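Local structure of 432aa long hypothetical deoxyribodipyrimidine photolyase (Sulfolobus tokodaii, 2E0I) at residues D36-I41 against F76-K81. The protein probably repairs cyclobutane pyrimidine dimers in DNA with light, holding two FAD molecules, one of them thought to serve as a light-harvesting cofactor. Numbering follows the deposited sequence.
Sequences DPRQLI and FGEAEK. With FAD (flavin-adenine dinucleotide), chain F.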
loop_
_atom_site.group_PDB
_atom_site.type_symbol
_atom_site.label_atom_id
_atom_site.label_comp_id
_atom_site.label_asym_id
_atom_site.label_seq_id
_atom_site.Cartn_x
_atom_site.Cartn_y
_atom_site.Cartn_z
ATOM N N ASP A 36 6.890 -10.048 -13.660
ATOM C CA ASP A 36 7.748 -9.055 -14.292
ATOM C C ASP A 36 9.043 -8.805 -13.524
ATOM O O ASP A 36 9.028 -8.355 -12.373
ATOM C CB ASP A 36 6.960 -7.749 -14.466
ATOM C CG ASP A 36 7.678 -6.730 -15.346
ATOM O OD1 ASP A 36 6.985 -6.001 -16.104
ATOM O OD2 ASP A 36 8.930 -6.643 -15.280
ATOM N N PRO A 37 10.189 -9.092 -14.163
ATOM C CA PRO A 37 11.502 -8.902 -13.544
ATOM C C PRO A 37 11.778 -7.470 -13.062
ATOM O O PRO A 37 12.619 -7.268 -12.196
ATOM C CB PRO A 37 12.467 -9.366 -14.646
ATOM C CG PRO A 37 11.732 -9.046 -15.886
ATOM C CD PRO A 37 10.347 -9.531 -15.561
ATOM N N ARG A 38 11.078 -6.489 -13.631
ATOM C CA ARG A 38 11.263 -5.086 -13.239
ATOM C C ARG A 38 10.653 -4.845 -11.875
ATOM O O ARG A 38 10.985 -3.869 -11.209
ATOM C CB ARG A 38 10.604 -4.137 -14.251
ATOM C CG ARG A 38 11.242 -4.200 -15.621
ATOM C CD ARG A 38 10.473 -3.421 -16.652
ATOM N NE ARG A 38 9.167 -4.010 -16.893
ATOM C CZ ARG A 38 8.309 -3.563 -17.798
ATOM N NH1 ARG A 38 8.623 -2.524 -18.552
ATOM N NH2 ARG A 38 7.128 -4.146 -17.935
ATOM N N GLN A 39 9.762 -5.749 -11.471
ATOM C CA GLN A 39 9.085 -5.658 -10.191
ATOM C C GLN A 39 9.602 -6.693 -9.195
ATOM O O GLN A 39 9.672 -6.425 -8.000
ATOM C CB GLN A 39 7.575 -5.842 -10.392
ATOM C CG GLN A 39 6.933 -4.745 -11.236
ATOM C CD GLN A 39 5.460 -4.993 -11.529
ATOM O OE1 GLN A 39 5.111 -5.894 -12.301
ATOM N NE2 GLN A 39 4.586 -4.193 -10.907
ATOM N N LEU A 40 9.981 -7.870 -9.678
ATOM C CA LEU A 40 10.442 -8.920 -8.780
ATOM C C LEU A 40 11.947 -9.090 -8.584
ATOM O O LEU A 40 12.376 -9.678 -7.581
ATOM C CB LEU A 40 9.843 -10.246 -9.222
ATOM C CG LEU A 40 8.311 -10.315 -9.181
ATOM C CD1 LEU A 40 7.846 -11.593 -9.855
ATOM C CD2 LEU A 40 7.811 -10.256 -7.730
ATOM N N ILE A 41 12.738 -8.582 -9.528
ATOM C CA ILE A 41 14.195 -8.680 -9.471
ATOM C C ILE A 41 14.886 -7.311 -9.522
ATOM O O ILE A 41 14.749 -6.540 -10.485
ATOM C CB ILE A 41 14.710 -9.555 -10.637
ATOM C CG1 ILE A 41 14.117 -10.965 -10.518
ATOM C CG2 ILE A 41 16.231 -9.574 -10.653
ATOM C CD1 ILE A 41 14.359 -11.851 -11.718
ATOM N N PHE A 76 6.718 -15.270 -17.640
ATOM C CA PHE A 76 7.775 -14.482 -17.022
ATOM C C PHE A 76 8.386 -13.516 -18.017
ATOM O O PHE A 76 8.569 -13.859 -19.188
ATOM C CB PHE A 76 8.860 -15.405 -16.453
ATOM C CG PHE A 76 9.976 -14.676 -15.772
ATOM C CD1 PHE A 76 9.806 -14.157 -14.489
ATOM C CD2 PHE A 76 11.187 -14.461 -16.433
ATOM C CE1 PHE A 76 10.827 -13.431 -13.871
ATOM C CE2 PHE A 76 12.211 -13.738 -15.829
ATOM C CZ PHE A 76 12.030 -13.220 -14.542
ATOM N N GLY A 77 8.699 -12.310 -17.541
ATOM C CA GLY A 77 9.299 -11.289 -18.385
ATOM C C GLY A 77 8.595 -9.949 -18.275
ATOM O O GLY A 77 7.674 -9.784 -17.480
ATOM N N GLU A 78 9.033 -8.972 -19.061
ATOM C CA GLU A 78 8.393 -7.667 -19.044
ATOM C C GLU A 78 7.060 -7.789 -19.774
ATOM O O GLU A 78 7.001 -8.287 -20.893
ATOM C CB GLU A 78 9.291 -6.628 -19.724
ATOM C CG GLU A 78 10.648 -6.447 -19.034
ATOM C CD GLU A 78 11.495 -5.346 -19.656
ATOM O OE1 GLU A 78 12.699 -5.273 -19.325
ATOM O OE2 GLU A 78 10.960 -4.554 -20.470
ATOM N N ALA A 79 5.989 -7.341 -19.128
ATOM C CA ALA A 79 4.648 -7.415 -19.695
ATOM C C ALA A 79 4.562 -7.218 -21.211
ATOM O O ALA A 79 4.085 -8.104 -21.922
ATOM C CB ALA A 79 3.751 -6.416 -19.001
ATOM N N GLU A 80 5.006 -6.062 -21.701
ATOM C CA GLU A 80 4.951 -5.787 -23.135
ATOM C C GLU A 80 5.652 -6.860 -23.978
ATOM O O GLU A 80 5.110 -7.307 -24.995
ATOM C CB GLU A 80 5.537 -4.393 -23.454
ATOM C CG GLU A 80 6.861 -4.060 -22.772
ATOM C CD GLU A 80 6.657 -3.456 -21.397
ATOM O OE1 GLU A 80 5.894 -4.046 -20.598
ATOM O OE2 GLU A 80 7.257 -2.390 -21.117
ATOM N N LYS A 81 6.845 -7.278 -23.563
ATOM C CA LYS A 81 7.572 -8.303 -24.299
ATOM C C LYS A 81 6.882 -9.666 -24.238
ATOM O O LYS A 81 6.914 -10.414 -25.206
ATOM C CB LYS A 81 9.004 -8.408 -23.778
ATOM C CG LYS A 81 9.814 -7.167 -24.060
ATOM C CD LYS A 81 11.183 -7.221 -23.427
ATOM C CE LYS A 81 11.873 -5.883 -23.629
ATOM N NZ LYS A 81 12.947 -5.625 -22.623
HETATM P PA FAD F . 5.409 -1.641 -8.339
HETATM O O1A FAD F . 5.284 -0.782 -7.140
HETATM O O2A FAD F . 5.934 -3.023 -8.338
HETATM O O5B FAD F . 6.714 -0.915 -8.944
HETATM C C5B FAD F . 7.126 -1.168 -10.292
HETATM C C4B FAD F . 8.306 -0.281 -10.700
HETATM O O4B FAD F . 8.124 1.014 -10.094
HETATM C C3B FAD F . 9.630 -0.815 -10.151
HETATM O O3B FAD F . 10.712 -0.317 -10.944
HETATM C C2B FAD F . 9.648 -0.178 -8.763
HETATM O O2B FAD F . 10.996 -0.105 -8.293
HETATM C C1B FAD F . 9.170 1.227 -9.129
HETATM N N9A FAD F . 8.676 1.969 -7.944
HETATM C C8A FAD F . 7.768 1.534 -7.071
HETATM N N7A FAD F . 7.526 2.472 -6.159
HETATM C C5A FAD F . 8.285 3.521 -6.451
HETATM C C6A FAD F . 8.450 4.784 -5.895
HETATM N N6A FAD F . 7.786 5.127 -4.796
HETATM N N1A FAD F . 9.308 5.643 -6.465
HETATM C C2A FAD F . 10.002 5.302 -7.538
HETATM N N3A FAD F . 9.870 4.108 -8.091
HETATM C C4A FAD F . 9.025 3.201 -7.582
HETATM N N1 FAD F . 2.130 -7.249 -10.715
HETATM C C2 FAD F . 2.358 -8.049 -11.842
HETATM O O2 FAD F . 1.546 -8.057 -12.765
HETATM N N3 FAD F . 3.537 -8.797 -11.931
HETATM C C4 FAD F . 4.489 -8.737 -10.903
HETATM O O4 FAD F . 5.521 -9.403 -10.984
HETATM C C4X FAD F . 4.267 -7.927 -9.794
HETATM N N5 FAD F . 5.245 -7.811 -8.796
HETATM C C5X FAD F . 5.032 -6.978 -7.691
HETATM C C6 FAD F . 6.045 -6.801 -6.753
HETATM C C7 FAD F . 5.882 -5.904 -5.701
HETATM C C7M FAD F . 7.014 -5.723 -4.686
HETATM C C8 FAD F . 4.695 -5.186 -5.587
HETATM C C8M FAD F . 4.484 -4.191 -4.444
HETATM C C9 FAD F . 3.679 -5.370 -6.522
HETATM C C9A FAD F . 3.841 -6.265 -7.576
HETATM N N10 FAD F . 2.844 -6.417 -8.554
HETATM C C10 FAD F . 3.090 -7.190 -9.697
HETATM C "C1'" FAD F . 1.555 -5.697 -8.437
HETATM C "C2'" FAD F . 1.631 -4.253 -8.935
HETATM O "O2'" FAD F . 1.170 -3.370 -7.908
HETATM C "C3'" FAD F . 0.795 -4.077 -10.206
HETATM O "O3'" FAD F . 1.346 -4.880 -11.255
HETATM C "C4'" FAD F . 0.772 -2.611 -10.645
HETATM O "O4'" FAD F . -0.187 -2.453 -11.695
HETATM C "C5'" FAD F . 2.151 -2.166 -11.137
HETATM O "O5'" FAD F . 2.393 -0.788 -10.842
HETATM P P FAD F . 3.142 -0.379 -9.476
HETATM O O1P FAD F . 3.460 1.063 -9.573
HETATM O O2P FAD F . 2.359 -0.854 -8.314
HETATM O O3P FAD F . 4.514 -1.211 -9.609
#
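R38 reaches E80 because its chain bends at chi3 (-66°), while E80 bends at chi2 (-87°), bringing its carboxylate back toward R38. The grip is end-on: R38 NH1 and NH2 each lie 2.9 Å from one oxygen of E80, OE2 and OE1 respectively. Both oxygens are approached from above the carboxylate plane and sit tilted from the guanidinium plane, the two flat groups 67° apart. CB and CG of E78 lie over one guanidinium face, toward its rim, with the carboxylate stacked nearly parallel and its charge contact to NH1 long. Side-on, R38 NH2 meets D36 OD1 at 2.6 Å and NE meets OD2, both nearly in the guanidinium plane; OD2 also caps helix 37-40 through R38 N. With an alanine here, the carboxylates of D36, E78 and E80 are likely to lose the positive charge between them, although E80 also pairs with K109. Beyond this network, P37 CD lies over one face of the F76 ring, toward its rim, and I41 CD1 touches its edge. D36 N donates to flavin O4 (3.1 Å), and Q39 NE2 reaches O2A of the diphosphate. This is the FAD pocket, probably the antenna site, at the C-terminal ends of the parallel strands in the Rossmann-like photolyase domain.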